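Local structure of Ara h 8 allergen isoform (Arachis hypogaea, 6V8J) at residues A[67-72]-A[81-86]; A[97-102]-A[118-123]. The protein probably binds small hydrophobic ligands, possibly abscisic acid, as a Bet v 1-family pathogenesis-related peanut allergen. All blocks are in the same frame, centred on the assembly; numbering follows the deposited sequence.

Contact 1: residues A[67-72]-A[81-86]; sequences VLHKID and YDYTIS
His-69 lays its imidazole almost parallel to the ring of Tyr-83, with CD2 of Tyr-83 over one face and the hydroxyl of Tyr-81 at the edge. The rings are slid apart, planes at 9° and barely overlapping, yet CE1 of His-69 comes within 3.2 Å of Tyr-83 CD2. Ile-85 brings its CD1 methyl to 3.5 Å from His-69 ND1 and also meets the rim of the Tyr-83 ring in its plane. All this belongs to a beta hairpin, strands 63-75 and 80-87: His-69, Ile-71, Tyr-81, Tyr-83 and Ile-85 lie on the concave side of the curved antiparallel sheet of the Bet v 1 fold, with Tyr-81 against Phe-20 and Val-24 of helix 16-25.

CG of His-69 stands opposite its own backbone N (chi1 170°), which carries the ring along this face until NE2 meets the OH of Tyr-81. Tyr-81 reaches in from the opposite direction, and the two atoms share a hydrogen bond of 2.6 Å; a weak bond to Lys-54 NZ is a second partner for that hydroxyl. Ile-71 crosses Tyr-81 at about a right angle, its CG2 lying 3.7 Å from Tyr-81 CE1.

Behind the rings, Lys-70 and Thr-84 form a hydrogen-bonded pair, tied by two backbone bonds, the one from Lys-70 N to Thr-84 O being 2.9 Å. Their side chains lie on the opposite face of the sheet, where the Lys-70 chain runs out extended and away from Thr-84. Thr-84 OG1 is linked to Ser-99 on the next strand and also donates to Asp-72, using the syn lone pair of OD2 at 2.6 Å.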
loop_
_atom_site.group_PDB
_atom_site.type_symbol
_atom_site.label_atom_id
_atom_site.label_comp_id
_atom_site.label_asym_id
_atom_site.label_seq_id
_atom_site.Cartn_x
_atom_site.Cartn_y
_atom_site.Cartn_z
ATOM N N VAL A 67 -3.204 -0.745 -11.484
ATOM C CA VAL A 67 -2.060 0.027 -10.949
ATOM C C VAL A 67 -0.889 -0.943 -10.783
ATOM O O VAL A 67 -1.136 -2.125 -10.524
ATOM C CB VAL A 67 -2.399 0.838 -9.686
ATOM C CG1 VAL A 67 -3.431 1.915 -9.952
ATOM C CG2 VAL A 67 -2.774 -0.028 -8.506
ATOM N N LEU A 68 0.321 -0.478 -11.080
ATOM C CA LEU A 68 1.515 -1.334 -10.911
ATOM C C LEU A 68 2.145 -1.005 -9.562
ATOM O O LEU A 68 2.180 0.166 -9.196
ATOM C CB LEU A 68 2.491 -1.097 -12.068
ATOM C CG LEU A 68 1.999 -1.507 -13.457
ATOM C CD1 LEU A 68 2.974 -1.099 -14.531
ATOM C CD2 LEU A 68 1.761 -2.994 -13.542
ATOM N N HIS A 69 2.668 -2.034 -8.919
ATOM C CA HIS A 69 3.196 -2.003 -7.540
ATOM C C HIS A 69 4.596 -2.636 -7.539
ATOM O O HIS A 69 4.694 -3.826 -7.828
ATOM C CB HIS A 69 2.165 -2.691 -6.641
ATOM C CG HIS A 69 2.592 -2.968 -5.252
ATOM N ND1 HIS A 69 1.809 -2.642 -4.170
ATOM C CD2 HIS A 69 3.685 -3.575 -4.760
ATOM C CE1 HIS A 69 2.415 -3.031 -3.076
ATOM N NE2 HIS A 69 3.562 -3.596 -3.408
ATOM N N LYS A 70 5.623 -1.823 -7.274
ATOM C CA LYS A 70 7.036 -2.261 -7.269
ATOM C C LYS A 70 7.505 -2.382 -5.818
ATOM O O LYS A 70 7.314 -1.410 -5.067
ATOM C CB LYS A 70 7.911 -1.257 -8.022
ATOM C CG LYS A 70 9.375 -1.670 -8.160
ATOM C CD LYS A 70 10.084 -1.089 -9.391
ATOM C CE LYS A 70 11.550 -1.447 -9.418
ATOM N NZ LYS A 70 12.071 -1.552 -10.801
ATOM N N ILE A 71 8.175 -3.481 -5.458
ATOM C CA ILE A 71 8.833 -3.592 -4.124
ATOM C C ILE A 71 10.153 -2.813 -4.179
ATOM O O ILE A 71 11.024 -3.148 -5.004
ATOM C CB ILE A 71 9.033 -5.046 -3.660
ATOM C CG1 ILE A 71 7.747 -5.879 -3.751
ATOM C CG2 ILE A 71 9.615 -5.044 -2.254
ATOM C CD1 ILE A 71 7.860 -7.300 -3.186
ATOM N N ASP A 72 10.313 -1.801 -3.334
ATOM C CA ASP A 72 11.576 -1.020 -3.275
ATOM C C ASP A 72 12.484 -1.643 -2.210
ATOM O O ASP A 72 13.685 -1.767 -2.459
ATOM C CB ASP A 72 11.293 0.459 -3.035
ATOM C CG ASP A 72 10.415 1.080 -4.088
ATOM O OD1 ASP A 72 10.749 0.931 -5.290
ATOM O OD2 ASP A 72 9.406 1.709 -3.704
ATOM N N TYR A 81 8.630 -2.639 4.786
ATOM C CA TYR A 81 8.145 -2.793 3.386
ATOM C C TYR A 81 7.975 -1.421 2.712
ATOM O O TYR A 81 7.088 -0.637 3.121
ATOM C CB TYR A 81 6.848 -3.588 3.379
ATOM C CG TYR A 81 6.343 -3.936 2.006
ATOM C CD1 TYR A 81 7.060 -4.801 1.188
ATOM C CD2 TYR A 81 5.130 -3.468 1.545
ATOM C CE1 TYR A 81 6.606 -5.146 -0.075
ATOM C CE2 TYR A 81 4.668 -3.798 0.271
ATOM C CZ TYR A 81 5.378 -4.678 -0.516
ATOM O OH TYR A 81 4.944 -5.012 -1.774
ATOM N N ASP A 82 8.803 -1.158 1.694
ATOM C CA ASP A 82 8.764 0.068 0.865
ATOM C C ASP A 82 8.309 -0.337 -0.529
ATOM O O ASP A 82 8.889 -1.293 -1.089
ATOM C CB ASP A 82 10.123 0.736 0.792
ATOM C CG ASP A 82 10.706 1.164 2.123
ATOM O OD1 ASP A 82 9.961 1.136 3.164
ATOM O OD2 ASP A 82 11.923 1.470 2.093
ATOM N N TYR A 83 7.336 0.360 -1.090
ATOM C CA TYR A 83 6.804 0.034 -2.437
ATOM C C TYR A 83 6.332 1.315 -3.114
ATOM O O TYR A 83 6.114 2.357 -2.421
ATOM C CB TYR A 83 5.656 -0.981 -2.314
ATOM C CG TYR A 83 4.456 -0.490 -1.544
ATOM C CD1 TYR A 83 4.455 -0.415 -0.159
ATOM C CD2 TYR A 83 3.326 -0.073 -2.214
ATOM C CE1 TYR A 83 3.343 0.019 0.545
ATOM C CE2 TYR A 83 2.195 0.342 -1.532
ATOM C CZ TYR A 83 2.215 0.414 -0.156
ATOM O OH TYR A 83 1.110 0.916 0.430
ATOM N N THR A 84 6.244 1.243 -4.443
ATOM C CA THR A 84 5.827 2.359 -5.311
ATOM C C THR A 84 4.628 1.916 -6.156
ATOM O O THR A 84 4.714 0.838 -6.756
ATOM C CB THR A 84 7.025 2.878 -6.118
ATOM O OG1 THR A 84 7.956 3.383 -5.154
ATOM C CG2 THR A 84 6.628 3.932 -7.124
ATOM N N ILE A 85 3.598 2.764 -6.209
ATOM C CA ILE A 85 2.323 2.608 -6.973
ATOM C C ILE A 85 2.394 3.571 -8.165
ATOM O O ILE A 85 2.835 4.735 -7.957
ATOM C CB ILE A 85 1.112 2.951 -6.078
ATOM C CG1 ILE A 85 1.037 2.112 -4.799
ATOM C CG2 ILE A 85 -0.171 2.895 -6.878
ATOM C CD1 ILE A 85 0.949 0.616 -5.038
ATOM N N SER A 86 2.053 3.058 -9.337
ATOM C CA SER A 86 1.945 3.856 -10.579
ATOM C C SER A 86 0.987 3.161 -11.551
ATOM O O SER A 86 0.565 2.052 -11.260
ATOM C CB SER A 86 3.301 4.033 -11.195
ATOM O OG SER A 86 3.948 2.786 -11.335
#

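Contact 2: residues A[97-102]-A[118-123]; sequences KVSFKT and TFHTKG. With SO4 (sulfate ion), chain F; SO4 (sulfate ion), chain H.
Lys-97 stretches its aliphatic chain across the imidazole of His-120 in the hairpin of strands 95-107 and 110-121, part of the Bet v 1 antiparallel sheet. This stack is the close part of the contact: CE sits over the middle of the ring, 3.4 Å from the His-120 centroid and 5° off the normal, a CH-pi contact. CG of Lys-97 leaves between the backbone N and the carbonyl carbon (chi1 64°), and the fully extended chain beyond it carries CE over the ring. Ser-99 and Thr-118 put their side chains on this same face and form a hydrogen-bonded pair, Ser-99 N reaching Thr-118 O at 2.8 Å. The hydroxyl of Ser-99 turns instead to Thr-84 on the neighbouring strand.

On the opposite face Val-98 and Phe-119 are buried but less closely packed. They lie side by side, pointing the same way; Val-98 CG1 stands over one face of the Phe-119 ring, offset toward the rim, 4.1 Å from its centroid. Val-135 of helix 129-151 and Leu-127 also pack on Phe-119, while the ring of His-132 meets it steeply tilted.

The backbone pairing has one loose bond: His-120 N bonds Lys-97 O at 2.9 Å, but Lys-97 N to His-120 O is weak at 3.4 Å. On the solvent side, past the His-120 ring, Lys-97 NZ holds a sulfate, most likely carried over from the crystallisation solution, only weakly. Beyond the strand end, exposed Lys-122 bonds the carbonyl of Glu-93 and places NZ 2.9 Å from O4 of a different sulfate.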
loop_
_atom_site.group_PDB
_atom_site.type_symbol
_atom_site.label_atom_id
_atom_site.label_comp_id
_atom_site.label_asym_id
_atom_site.label_seq_id
_atom_site.Cartn_x
_atom_site.Cartn_y
_atom_site.Cartn_z
ATOM N N LYS A 97 3.745 8.880 -9.682
ATOM C CA LYS A 97 3.951 7.682 -8.842
ATOM C C LYS A 97 3.836 8.076 -7.370
ATOM O O LYS A 97 4.046 9.223 -7.060
ATOM C CB LYS A 97 5.315 7.039 -9.119
ATOM C CG LYS A 97 6.529 7.888 -8.771
ATOM C CD LYS A 97 7.860 7.221 -9.032
ATOM C CE LYS A 97 9.060 8.067 -8.685
ATOM N NZ LYS A 97 10.358 7.405 -8.945
ATOM N N VAL A 98 3.512 7.108 -6.527
ATOM C CA VAL A 98 3.452 7.330 -5.050
ATOM C C VAL A 98 4.330 6.275 -4.387
ATOM O O VAL A 98 4.051 5.078 -4.546
ATOM C CB VAL A 98 2.015 7.343 -4.500
ATOM C CG1 VAL A 98 2.009 7.791 -3.038
ATOM C CG2 VAL A 98 1.107 8.238 -5.320
ATOM N N SER A 99 5.323 6.726 -3.627
ATOM C CA SER A 99 6.284 5.865 -2.896
ATOM C C SER A 99 5.925 5.856 -1.407
ATOM O O SER A 99 5.832 6.937 -0.795
ATOM C CB SER A 99 7.701 6.300 -3.124
ATOM O OG SER A 99 8.035 6.087 -4.469
ATOM N N PHE A 100 5.720 4.644 -0.889
ATOM C CA PHE A 100 5.449 4.322 0.521
ATOM C C PHE A 100 6.692 3.718 1.162
ATOM O O PHE A 100 7.344 2.795 0.536
ATOM C CB PHE A 100 4.294 3.328 0.594
ATOM C CG PHE A 100 2.959 3.861 0.146
ATOM C CD1 PHE A 100 2.129 4.476 1.056
ATOM C CD2 PHE A 100 2.573 3.813 -1.192
ATOM C CE1 PHE A 100 0.907 4.999 0.659
ATOM C CE2 PHE A 100 1.361 4.343 -1.586
ATOM C CZ PHE A 100 0.519 4.899 -0.647
ATOM N N LYS A 101 7.020 4.214 2.361
ATOM C CA LYS A 101 7.981 3.544 3.276
ATOM C C LYS A 101 7.216 3.211 4.567
ATOM O O LYS A 101 6.653 4.138 5.212
ATOM C CB LYS A 101 9.230 4.396 3.509
ATOM C CG LYS A 101 9.963 4.796 2.237
ATOM C CD LYS A 101 10.837 6.034 2.340
ATOM C CE LYS A 101 12.198 5.683 2.867
ATOM N NZ LYS A 101 12.832 6.847 3.529
ATOM N N THR A 102 7.182 1.917 4.882
ATOM C CA THR A 102 6.359 1.379 5.991
ATOM C C THR A 102 7.286 0.621 6.939
ATOM O O THR A 102 8.166 -0.093 6.457
ATOM C CB THR A 102 5.165 0.559 5.476
ATOM O OG1 THR A 102 5.585 -0.704 4.973
ATOM C CG2 THR A 102 4.337 1.300 4.453
ATOM N N THR A 118 5.454 9.463 -0.329
ATOM C CA THR A 118 6.004 10.468 -1.258
ATOM C C THR A 118 5.183 10.457 -2.552
ATOM O O THR A 118 5.194 9.460 -3.272
ATOM C CB THR A 118 7.496 10.221 -1.501
ATOM O OG1 THR A 118 8.217 10.301 -0.274
ATOM C CG2 THR A 118 8.078 11.177 -2.511
ATOM N N PHE A 119 4.510 11.571 -2.809
ATOM C CA PHE A 119 3.719 11.780 -4.037
ATOM C C PHE A 119 4.626 12.467 -5.071
ATOM O O PHE A 119 5.154 13.528 -4.787
ATOM C CB PHE A 119 2.494 12.641 -3.715
ATOM C CG PHE A 119 1.480 12.025 -2.779
ATOM C CD1 PHE A 119 1.663 12.037 -1.411
ATOM C CD2 PHE A 119 0.330 11.439 -3.280
ATOM C CE1 PHE A 119 0.728 11.460 -0.572
ATOM C CE2 PHE A 119 -0.608 10.865 -2.441
ATOM C CZ PHE A 119 -0.402 10.873 -1.087
ATOM N N HIS A 120 4.774 11.853 -6.237
ATOM C CA HIS A 120 5.612 12.414 -7.327
ATOM C C HIS A 120 4.682 12.959 -8.398
ATOM O O HIS A 120 3.942 12.181 -8.978
ATOM C CB HIS A 120 6.495 11.331 -7.955
ATOM C CG HIS A 120 7.537 10.817 -7.035
ATOM N ND1 HIS A 120 8.842 11.200 -7.109
ATOM C CD2 HIS A 120 7.458 9.979 -5.995
ATOM C CE1 HIS A 120 9.525 10.608 -6.168
ATOM N NE2 HIS A 120 8.707 9.865 -5.471
ATOM N N THR A 121 4.743 14.261 -8.625
ATOM C CA THR A 121 3.809 14.919 -9.562
ATOM C C THR A 121 4.512 15.178 -10.896
ATOM O O THR A 121 5.736 15.275 -10.914
ATOM C CB THR A 121 3.276 16.235 -8.998
ATOM O OG1 THR A 121 4.423 16.939 -8.536
ATOM C CG2 THR A 121 2.267 16.049 -7.886
ATOM N N LYS A 122 3.727 15.300 -11.967
ATOM C CA LYS A 122 4.239 15.753 -13.285
ATOM C C LYS A 122 4.766 17.186 -13.165
ATOM O O LYS A 122 3.995 18.078 -12.802
ATOM C CB LYS A 122 3.128 15.625 -14.333
ATOM C CG LYS A 122 2.919 14.212 -14.864
ATOM C CD LYS A 122 1.469 13.783 -14.964
ATOM C CE LYS A 122 1.339 12.308 -15.278
ATOM N NZ LYS A 122 0.009 11.972 -15.829
ATOM N N GLY A 123 6.054 17.375 -13.438
ATOM C CA GLY A 123 6.585 18.695 -13.822
ATOM C C GLY A 123 6.258 19.794 -12.832
ATOM O O GLY A 123 5.639 20.789 -13.267
HETATM S S SO4 F . -1.945 9.000 -15.349
HETATM O O1 SO4 F . -2.989 8.205 -14.805
HETATM O O2 SO4 F . -0.837 8.160 -15.688
HETATM O O3 SO4 F . -2.407 9.680 -16.514
HETATM O O4 SO4 F . -1.537 9.960 -14.383
HETATM S S SO4 H . 10.556 4.109 -11.701
HETATM O O1 SO4 H . 9.200 4.428 -12.073
HETATM O O2 SO4 H . 10.805 2.706 -11.907
HETATM O O3 SO4 H . 11.461 4.878 -12.513
HETATM O O4 SO4 H . 10.755 4.437 -10.313
#

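Overall arrangement
From the N terminus, the chain runs through strand 3-12, two short helices and strands 38-45 and 53-60 before strand 63-75. It then turns and returns as strand 80-87, and contact 1 closes the hairpin of these two strands. A loop leads on to the adjacent strand 95-107, and contact 2 closes the longer loop, with 118-123. The two loops follow one another in series, neither enclosing nor crossing the other. Strands 80-87 and 95-107 lie side by side, joining both hairpins into one sheet: Tyr-83 O bonds Phe-100 N, and the two rings stack. Contact 1 borders strand 53-60, while contact 2 borders strand 3-12 and helix 129-151.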